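Uncharacterized protein (Escherichia coli O157:H7, PDB 4R29) probably methylates a zinc-finger cysteine of host TAB2 and TAB3, using S-adenosylmethionine, and so blocks NF-kappa-B activation. Local coordinates at residues R69-P81 / P95-R107. The protein carries 1 engineered substitution. Numbering follows the deposited sequence.
Sequences RFSYMKTMYSVCP and PEGSWLTVISGKR. With SAM (S-adenosylmethionine), chain E.
Met73 reaches from helix 59-76 to the indole of Trp99 on helix 95-103. Its CB lies 3.8 Å from CD1 of Ile103, and CG touches both that methyl and CZ3 of Trp99. Beyond CG the chain is extended (chi2 177°), which carries SD above the ring at a distance, a Met-aromatic contact, and sets CE over the face, 3.6 Å from the centroid of the six-membered ring, as a CH-pi contact. The opposite face of the indole carries the backbone O of Glu96, one turn back in its own helix, so the ring is sandwiched. At its edge come NH2 of Arg69, in plane, and CE2 of Tyr72, the phenol plane turned 66° from the indole. Asp121 and Leu125 of helix 120-125 and Phe112 of strand 109-114 also pack on Trp99.

In this Rossmann-like methyltransferase the two helix segments run at 41° to each other, and helix 95-103 lies between helix 59-76 and the cofactor. On the cofactor side, OG of Ser98 accepts a bond from the amino N of S-adenosylmethionine, while NH1 and NH2 of Arg107 grip its carboxylate atoms O and OXT.

Toward the start of the contact, OE2 of Glu96 gathers two donors: the hydroxyl OH of Tyr72 at 3.0 Å, from above the carboxylate plane, and NH2 of Arg69, through a long, weak hydrogen bond that forms part of a salt bridge. Arg69 NE is paired more strongly with Asp121. CD2 of Leu100 touches the same phenol oxygen, and its CD1 meets CB of Met76. Where both helices end, Ser78 N donates to Ile103 O at 2.9 Å. Gly105 closes helix 95-103 in a Schellman motif and lies against the extended chain at Val79 and Cys80.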
ATOM      1  N   ARG A  69      13.782 -11.038   4.456  1.00 29.71           N
ATOM      2  CA  ARG A  69      12.373 -10.701   4.540  1.00 29.38           C
ATOM      3  C   ARG A  69      11.520 -11.709   3.758  1.00 25.87           C
ATOM      4  O   ARG A  69      10.434 -12.090   4.201  1.00 22.81           O
ATOM      5  CB  ARG A  69      12.156  -9.274   4.053  1.00 24.80           C
ATOM      6  CG  ARG A  69      12.943  -8.257   4.864  1.00 33.58           C
ATOM      7  CD  ARG A  69      12.502  -8.250   6.329  1.00 30.27           C
ATOM      8  NE  ARG A  69      11.227  -7.556   6.483  1.00 27.54           N
ATOM      9  CZ  ARG A  69      10.450  -7.646   7.553  1.00 28.60           C
ATOM     10  NH1 ARG A  69      10.809  -8.406   8.573  1.00 32.59           N
ATOM     11  NH2 ARG A  69       9.315  -6.972   7.605  1.00 32.56           N
ATOM     12  N   PHE A  70      12.038 -12.168   2.622  1.00 23.07           N
ATOM     13  CA  PHE A  70      11.314 -13.115   1.771  1.00 25.81           C
ATOM     14  C   PHE A  70      11.097 -14.459   2.473  1.00 25.60           C
ATOM     15  O   PHE A  70      10.022 -15.056   2.369  1.00 22.14           O
ATOM     16  CB  PHE A  70      12.027 -13.300   0.429  1.00 24.24           C
ATOM     17  CG  PHE A  70      11.256 -14.124  -0.568  1.00 27.80           C
ATOM     18  CD1 PHE A  70       9.918 -13.847  -0.845  1.00 26.75           C
ATOM     19  CD2 PHE A  70      11.879 -15.162  -1.260  1.00 23.99           C
ATOM     20  CE1 PHE A  70       9.201 -14.600  -1.795  1.00 25.16           C
ATOM     21  CE2 PHE A  70      11.180 -15.920  -2.192  1.00 27.91           C
ATOM     22  CZ  PHE A  70       9.835 -15.637  -2.463  1.00 29.23           C
ATOM     23  N   SER A  71      12.107 -14.913   3.212  1.00 26.14           N
ATOM     24  CA  SER A  71      11.978 -16.134   4.003  1.00 27.39           C
ATOM     25  C   SER A  71      10.895 -15.968   5.042  1.00 25.16           C
ATOM     26  O   SER A  71      10.054 -16.848   5.230  1.00 25.29           O
ATOM     27  CB  SER A  71      13.290 -16.459   4.715  1.00 29.25           C
ATOM     28  OG  SER A  71      14.266 -16.832   3.770  1.00 34.19           O
ATOM     29  N   TYR A  72      10.950 -14.847   5.747  1.00 24.73           N
ATOM     30  CA  TYR A  72       9.931 -14.507   6.726  1.00 25.79           C
ATOM     31  C   TYR A  72       8.536 -14.593   6.092  1.00 24.39           C
ATOM     32  O   TYR A  72       7.624 -15.159   6.681  1.00 24.97           O
ATOM     33  CB  TYR A  72      10.215 -13.107   7.280  1.00 26.61           C
ATOM     34  CG  TYR A  72       9.066 -12.425   8.005  1.00 31.54           C
ATOM     35  CD1 TYR A  72       8.235 -13.122   8.864  1.00 36.65           C
ATOM     36  CD2 TYR A  72       8.842 -11.072   7.855  1.00 33.73           C
ATOM     37  CE1 TYR A  72       7.196 -12.486   9.543  1.00 33.34           C
ATOM     38  CE2 TYR A  72       7.817 -10.434   8.523  1.00 35.48           C
ATOM     39  CZ  TYR A  72       6.999 -11.142   9.364  1.00 31.89           C
ATOM     40  OH  TYR A  72       5.983 -10.491  10.031  1.00 33.24           O
ATOM     41  N   MET A  73       8.376 -14.040   4.892  1.00 20.89           N
ATOM     42  CA  MET A  73       7.074 -14.031   4.225  1.00 20.64           C
ATOM     43  C   MET A  73       6.595 -15.429   3.822  1.00 21.32           C
ATOM     44  O   MET A  73       5.402 -15.760   3.912  1.00 18.68           O
ATOM     45  CB  MET A  73       7.112 -13.116   3.005  1.00 17.98           C
ATOM     46  CG  MET A  73       7.182 -11.635   3.358  1.00 22.39           C
ATOM     47  SD  MET A  73       7.326 -10.624   1.879  1.00 22.14           S
ATOM     48  CE  MET A  73       7.438  -8.973   2.583  1.00 21.02           C
ATOM     49  N   LYS A  74       7.541 -16.249   3.385  1.00 22.23           N
ATOM     50  CA  LYS A  74       7.245 -17.607   2.946  1.00 21.42           C
ATOM     51  C   LYS A  74       6.784 -18.455   4.112  1.00 22.78           C
ATOM     52  O   LYS A  74       5.874 -19.265   3.973  1.00 23.69           O
ATOM     53  CB  LYS A  74       8.472 -18.217   2.271  1.00 23.90           C
ATOM     54  CG  LYS A  74       8.719 -17.683   0.863  1.00 26.00           C
ATOM     55  CD  LYS A  74       9.880 -18.412   0.197  1.00 29.40           C
ATOM     56  CE  LYS A  74      11.167 -18.244   1.005  1.00 28.76           C
ATOM     57  NZ  LYS A  74      12.282 -19.022   0.388  1.00 29.68           N
ATOM     58  N   THR A  75       7.403 -18.247   5.272  1.00 21.66           N
ATOM     59  CA  THR A  75       6.970 -18.915   6.486  1.00 23.44           C
ATOM     60  C   THR A  75       5.524 -18.530   6.845  1.00 26.00           C
ATOM     61  O   THR A  75       4.719 -19.391   7.210  1.00 25.24           O
ATOM     62  CB  THR A  75       7.927 -18.616   7.685  1.00 26.13           C
ATOM     63  OG1 THR A  75       9.284 -18.949   7.328  1.00 23.19           O
ATOM     64  CG2 THR A  75       7.519 -19.442   8.919  1.00 24.86           C
ATOM     65  N   MET A  76       5.192 -17.241   6.735  1.00 22.27           N
ATOM     66  CA  MET A  76       3.858 -16.782   7.129  1.00 19.24           C
ATOM     67  C   MET A  76       2.826 -16.958   6.015  1.00 20.92           C
ATOM     68  O   MET A  76       1.636 -16.830   6.246  1.00 21.57           O
ATOM     69  CB  MET A  76       3.895 -15.317   7.562  1.00 23.19           C
ATOM     70  CG  MET A  76       4.889 -15.011   8.676  1.00 25.45           C
ATOM     71  SD  MET A  76       4.659 -16.110  10.077  1.00 26.63           S
ATOM     72  CE  MET A  76       2.926 -15.867  10.483  1.00 23.75           C
ATOM     73  N   TYR A  77       3.278 -17.234   4.798  1.00 20.41           N
ATOM     74  CA  TYR A  77       2.334 -17.373   3.700  1.00 23.25           C
ATOM     75  C   TYR A  77       1.302 -18.441   3.981  1.00 21.99           C
ATOM     76  O   TYR A  77       1.617 -19.533   4.442  1.00 20.01           O
ATOM     77  CB  TYR A  77       3.030 -17.714   2.385  1.00 21.49           C
ATOM     78  CG  TYR A  77       2.068 -17.878   1.215  1.00 22.22           C
ATOM     79  CD1 TYR A  77       1.615 -16.766   0.500  1.00 26.07           C
ATOM     80  CD2 TYR A  77       1.623 -19.134   0.819  1.00 19.68           C
ATOM     81  CE1 TYR A  77       0.747 -16.906  -0.570  1.00 24.51           C
ATOM     82  CE2 TYR A  77       0.762 -19.287  -0.256  1.00 19.24           C
ATOM     83  CZ  TYR A  77       0.338 -18.173  -0.946  1.00 22.19           C
ATOM     84  OH  TYR A  77      -0.508 -18.309  -2.009  1.00 25.64           O
ATOM     85  N   SER A  78       0.058 -18.134   3.664  1.00 24.06           N
ATOM     86  CA  SER A  78      -0.978 -19.135   3.763  1.00 22.62           C
ATOM     87  C   SER A  78      -1.966 -18.997   2.632  1.00 24.75           C
ATOM     88  O   SER A  78      -1.889 -18.054   1.838  1.00 24.32           O
ATOM     89  CB  SER A  78      -1.681 -19.054   5.111  1.00 24.76           C
ATOM     90  OG  SER A  78      -2.707 -20.022   5.150  1.00 33.85           O
ATOM     91  N   VAL A  79      -2.880 -19.957   2.531  1.00 31.31           N
ATOM     92  CA  VAL A  79      -3.936 -19.878   1.532  1.00 31.61           C
ATOM     93  C   VAL A  79      -5.120 -19.172   2.143  1.00 31.21           C
ATOM     94  O   VAL A  79      -5.174 -19.009   3.360  1.00 35.93           O
ATOM     95  CB  VAL A  79      -4.354 -21.268   1.014  1.00 40.75           C
ATOM     96  CG1 VAL A  79      -3.297 -21.798   0.022  1.00 37.61           C
ATOM     97  CG2 VAL A  79      -4.589 -22.232   2.190  1.00 40.86           C
ATOM     98  N   CYS A  80      -6.054 -18.744   1.301  1.00 34.48           N
ATOM     99  CA  CYS A  80      -7.255 -18.062   1.762  1.00 34.08           C
ATOM    100  C   CYS A  80      -8.224 -19.002   2.427  1.00 38.03           C
ATOM    101  O   CYS A  80      -8.375 -20.139   1.998  1.00 38.59           O
ATOM    102  CB  CYS A  80      -7.984 -17.428   0.582  1.00 42.19           C
ATOM    103  SG  CYS A  80      -7.319 -15.856   0.099  1.00 46.22           S
ATOM    104  N   PRO A  81      -8.924 -18.512   3.459  1.00 40.22           N
ATOM    105  CA  PRO A  81      -9.981 -19.311   4.076  1.00 42.79           C
ATOM    106  C   PRO A  81     -11.120 -19.488   3.093  1.00 46.02           C
ATOM    107  O   PRO A  81     -11.193 -18.771   2.090  1.00 43.58           O
ATOM    108  CB  PRO A  81     -10.452 -18.434   5.237  1.00 45.12           C
ATOM    109  CG  PRO A  81     -10.176 -17.041   4.769  1.00 41.71           C
ATOM    110  CD  PRO A  81      -8.876 -17.146   4.002  1.00 34.92           C
ATOM    111  N   PRO A  95       2.880  -0.639   8.106  1.00 20.10           N
ATOM    112  CA  PRO A  95       3.024  -1.229   6.770  1.00 18.59           C
ATOM    113  C   PRO A  95       3.142  -2.749   6.827  1.00 22.07           C
ATOM    114  O   PRO A  95       2.536  -3.459   6.018  1.00 20.31           O
ATOM    115  CB  PRO A  95       4.335  -0.625   6.255  1.00 24.00           C
ATOM    116  CG  PRO A  95       4.462   0.702   6.985  1.00 23.87           C
ATOM    117  CD  PRO A  95       3.722   0.558   8.301  1.00 22.62           C
ATOM    118  N   GLU A  96       3.909  -3.248   7.789  1.00 20.15           N
ATOM    119  CA  GLU A  96       4.197  -4.671   7.861  1.00 21.43           C
ATOM    120  C   GLU A  96       2.920  -5.494   8.114  1.00 20.19           C
ATOM    121  O   GLU A  96       2.661  -6.480   7.432  1.00 19.95           O
ATOM    122  CB  GLU A  96       5.269  -4.939   8.925  1.00 19.57           C
ATOM    123  CG  GLU A  96       5.824  -6.336   8.889  1.00 32.00           C
ATOM    124  CD  GLU A  96       6.794  -6.639  10.036  1.00 37.84           C
ATOM    125  OE1 GLU A  96       7.060  -5.733  10.868  1.00 41.91           O
ATOM    126  OE2 GLU A  96       7.292  -7.789  10.093  1.00 31.40           O
ATOM    127  N   GLY A  97       2.113  -5.075   9.077  1.00 18.00           N
ATOM    128  CA  GLY A  97       0.851  -5.743   9.350  1.00 17.17           C
ATOM    129  C   GLY A  97      -0.125  -5.607   8.194  1.00 21.01           C
ATOM    130  O   GLY A  97      -0.962  -6.488   7.971  1.00 19.97           O
ATOM    131  N   SER A  98      -0.013  -4.504   7.451  1.00 19.69           N
ATOM    132  CA  SER A  98      -0.871  -4.259   6.296  1.00 18.67           C
ATOM    133  C   SER A  98      -0.761  -5.375   5.267  1.00 18.69           C
ATOM    134  O   SER A  98      -1.775  -5.809   4.726  1.00 14.55           O
ATOM    135  CB  SER A  98      -0.563  -2.903   5.655  1.00 17.97           C
ATOM    136  OG  SER A  98      -0.804  -1.838   6.569  1.00 19.83           O
ATOM    137  N   TRP A  99       0.459  -5.854   4.999  1.00 16.85           N
ATOM    138  CA  TRP A  99       0.616  -6.978   4.061  1.00 18.22           C
ATOM    139  C   TRP A  99       0.639  -8.365   4.726  1.00 16.07           C
ATOM    140  O   TRP A  99       0.302  -9.364   4.099  1.00 17.15           O
ATOM    141  CB  TRP A  99       1.811  -6.793   3.111  1.00 17.78           C
ATOM    142  CG  TRP A  99       3.123  -6.480   3.767  1.00 16.69           C
ATOM    143  CD1 TRP A  99       3.740  -5.267   3.830  1.00 18.96           C
ATOM    144  CD2 TRP A  99       3.990  -7.402   4.435  1.00 19.96           C
ATOM    145  NE1 TRP A  99       4.931  -5.371   4.506  1.00 19.26           N
ATOM    146  CE2 TRP A  99       5.114  -6.671   4.885  1.00 20.22           C
ATOM    147  CE3 TRP A  99       3.921  -8.770   4.708  1.00 15.16           C
ATOM    148  CZ2 TRP A  99       6.162  -7.263   5.590  1.00 24.82           C
ATOM    149  CZ3 TRP A  99       4.972  -9.360   5.405  1.00 22.38           C
ATOM    150  CH2 TRP A  99       6.075  -8.605   5.842  1.00 23.25           C
ATOM    151  N   LEU A 100       1.011  -8.413   5.996  1.00 16.99           N
ATOM    152  CA  LEU A 100       1.027  -9.670   6.733  1.00 18.03           C
ATOM    153  C   LEU A 100      -0.375 -10.285   6.807  1.00 18.22           C
ATOM    154  O   LEU A 100      -0.537 -11.483   6.617  1.00 17.37           O
ATOM    155  CB  LEU A 100       1.595  -9.465   8.142  1.00 14.60           C
ATOM    156  CG  LEU A 100       1.775 -10.782   8.915  1.00 19.91           C
ATOM    157  CD1 LEU A 100       2.664 -11.757   8.128  1.00 18.17           C
ATOM    158  CD2 LEU A 100       2.349 -10.560  10.326  1.00 19.57           C
ATOM    159  N   THR A 101      -1.379  -9.458   7.090  1.00 15.39           N
ATOM    160  CA  THR A 101      -2.760  -9.916   7.160  1.00 18.59           C
ATOM    161  C   THR A 101      -3.244 -10.415   5.789  1.00 17.91           C
ATOM    162  O   THR A 101      -4.193 -11.183   5.690  1.00 17.99           O
ATOM    163  CB  THR A 101      -3.707  -8.777   7.649  1.00 18.85           C
ATOM    164  OG1 THR A 101      -3.455  -7.595   6.883  1.00 18.77           O
ATOM    165  CG2 THR A 101      -3.497  -8.459   9.128  1.00 17.41           C
ATOM    166  N   VAL A 102      -2.605  -9.960   4.721  1.00 15.06           N
ATOM    167  CA  VAL A 102      -3.008 -10.425   3.413  1.00 16.59           C
ATOM    168  C   VAL A 102      -2.287 -11.737   3.054  1.00 18.02           C
ATOM    169  O   VAL A 102      -2.932 -12.693   2.622  1.00 16.22           O
ATOM    170  CB  VAL A 102      -2.801  -9.345   2.329  1.00 14.69           C
ATOM    171  CG1 VAL A 102      -3.121  -9.900   0.967  1.00 16.01           C
ATOM    172  CG2 VAL A 102      -3.657  -8.111   2.642  1.00 15.94           C
ATOM    173  N   ILE A 103      -0.967 -11.790   3.254  1.00 15.82           N
ATOM    174  CA  ILE A 103      -0.203 -12.982   2.886  1.00 16.49           C
ATOM    175  C   ILE A 103      -0.528 -14.187   3.779  1.00 19.40           C
ATOM    176  O   ILE A 103      -0.427 -15.329   3.347  1.00 18.51           O
ATOM    177  CB  ILE A 103       1.326 -12.735   2.789  1.00 19.27           C
ATOM    178  CG1 ILE A 103       1.998 -12.691   4.168  1.00 18.16           C
ATOM    179  CG2 ILE A 103       1.637 -11.471   1.954  1.00 15.94           C
ATOM    180  CD1 ILE A 103       3.534 -12.645   4.081  1.00 14.60           C
ATOM    181  N   SER A 104      -0.965 -13.931   5.002  1.00 17.24           N
ATOM    182  CA  SER A 104      -1.380 -15.013   5.887  1.00 18.90           C
ATOM    183  C   SER A 104      -2.824 -15.426   5.593  1.00 19.90           C
ATOM    184  O   SER A 104      -3.372 -16.307   6.245  1.00 22.53           O
ATOM    185  CB  SER A 104      -1.259 -14.575   7.346  1.00 18.40           C
ATOM    186  OG  SER A 104      -2.202 -13.546   7.649  1.00 18.54           O
ATOM    187  N   GLY A 105      -3.451 -14.758   4.633  1.00 18.80           N
ATOM    188  CA  GLY A 105      -4.805 -15.094   4.227  1.00 19.27           C
ATOM    189  C   GLY A 105      -5.942 -14.600   5.120  1.00 21.53           C
ATOM    190  O   GLY A 105      -7.090 -15.010   4.943  1.00 22.94           O
ATOM    191  N   LYS A 106      -5.649 -13.720   6.070  1.00 17.75           N
ATOM    192  CA  LYS A 106      -6.694 -13.196   6.956  1.00 20.84           C
ATOM    193  C   LYS A 106      -7.706 -12.329   6.211  1.00 22.46           C
ATOM    194  O   LYS A 106      -8.873 -12.260   6.593  1.00 23.75           O
ATOM    195  CB  LYS A 106      -6.101 -12.351   8.077  1.00 19.78           C
ATOM    196  CG  LYS A 106      -5.476 -13.117   9.210  1.00 22.77           C
ATOM    197  CD  LYS A 106      -5.279 -12.175  10.383  1.00 23.28           C
ATOM    198  CE  LYS A 106      -4.348 -12.759  11.382  1.00 25.90           C
ATOM    199  NZ  LYS A 106      -3.149 -13.290  10.654  1.00 35.65           N
ATOM    200  N   ARG A 107      -7.252 -11.649   5.165  1.00 16.28           N
ATOM    201  CA  ARG A 107      -8.132 -10.775   4.394  1.00 21.46           C
ATOM    202  C   ARG A 107      -7.632 -10.684   2.956  1.00 20.27           C
ATOM    203  O   ARG A 107      -6.481 -11.010   2.674  1.00 16.37           O
ATOM    204  CB  ARG A 107      -8.230  -9.368   5.037  1.00 19.30           C
ATOM    205  CG  ARG A 107      -6.903  -8.629   5.146  1.00 18.34           C
ATOM    206  CD  ARG A 107      -7.070  -7.195   5.676  1.00 17.65           C
ATOM    207  NE  ARG A 107      -5.795  -6.490   5.658  1.00 20.62           N
ATOM    208  CZ  ARG A 107      -5.646  -5.165   5.621  1.00 22.01           C
ATOM    209  NH1 ARG A 107      -6.710  -4.352   5.608  1.00 20.00           N
ATOM    210  NH2 ARG A 107      -4.423  -4.651   5.606  1.00 14.03           N
TER
HETATM  211  N   SAM E 301      -2.629   0.012   6.104  1.00 21.51           N
HETATM  212  CA  SAM E 301      -4.085  -0.054   6.240  1.00 25.67           C
HETATM  213  C   SAM E 301      -4.632  -1.404   5.789  1.00 22.86           C
HETATM  214  O   SAM E 301      -5.741  -1.775   6.187  1.00 21.16           O
HETATM  215  OXT SAM E 301      -3.986  -2.120   5.004  1.00 19.90           O
HETATM  216  CB  SAM E 301      -4.793   1.032   5.436  1.00 21.32           C
HETATM  217  CG  SAM E 301      -4.651   2.434   6.005  1.00 30.12           C
HETATM  218  SD  SAM E 301      -5.895   3.609   5.377  1.00 36.13           S
HETATM  219  CE  SAM E 301      -5.335   5.030   6.351  1.00 31.69           C
HETATM  220  C5' SAM E 301      -7.304   3.138   6.410  1.00 30.19           C
HETATM  221  C4' SAM E 301      -8.536   3.958   6.039  1.00 27.71           C
HETATM  222  O4' SAM E 301      -9.713   3.283   6.444  1.00 27.15           O
HETATM  223  C3' SAM E 301      -8.543   5.326   6.715  1.00 27.50           C
HETATM  224  O3' SAM E 301      -7.967   6.319   5.887  1.00 23.85           O
HETATM  225  C2' SAM E 301     -10.013   5.584   6.968  1.00 25.28           C
HETATM  226  O2' SAM E 301     -10.485   6.308   5.870  1.00 19.46           O
HETATM  227  C1' SAM E 301     -10.670   4.205   6.938  1.00 25.53           C
HETATM  228  N9  SAM E 301     -11.048   3.692   8.269  1.00 21.30           N
HETATM  229  C8  SAM E 301     -12.289   3.245   8.633  1.00 23.33           C
HETATM  230  N7  SAM E 301     -12.251   2.816   9.908  1.00 21.97           N
HETATM  231  C5  SAM E 301     -10.991   2.977  10.365  1.00 24.00           C
HETATM  232  C6  SAM E 301     -10.408   2.699  11.593  1.00 20.38           C
HETATM  233  N6  SAM E 301     -11.136   2.177  12.576  1.00 24.53           N
HETATM  234  N1  SAM E 301      -9.074   2.973  11.781  1.00 26.32           N
HETATM  235  C2  SAM E 301      -8.322   3.507  10.750  1.00 27.36           C
HETATM  236  N3  SAM E 301      -8.904   3.779   9.528  1.00 26.29           N
HETATM  237  C4  SAM E 301     -10.221   3.516   9.338  1.00 22.72           C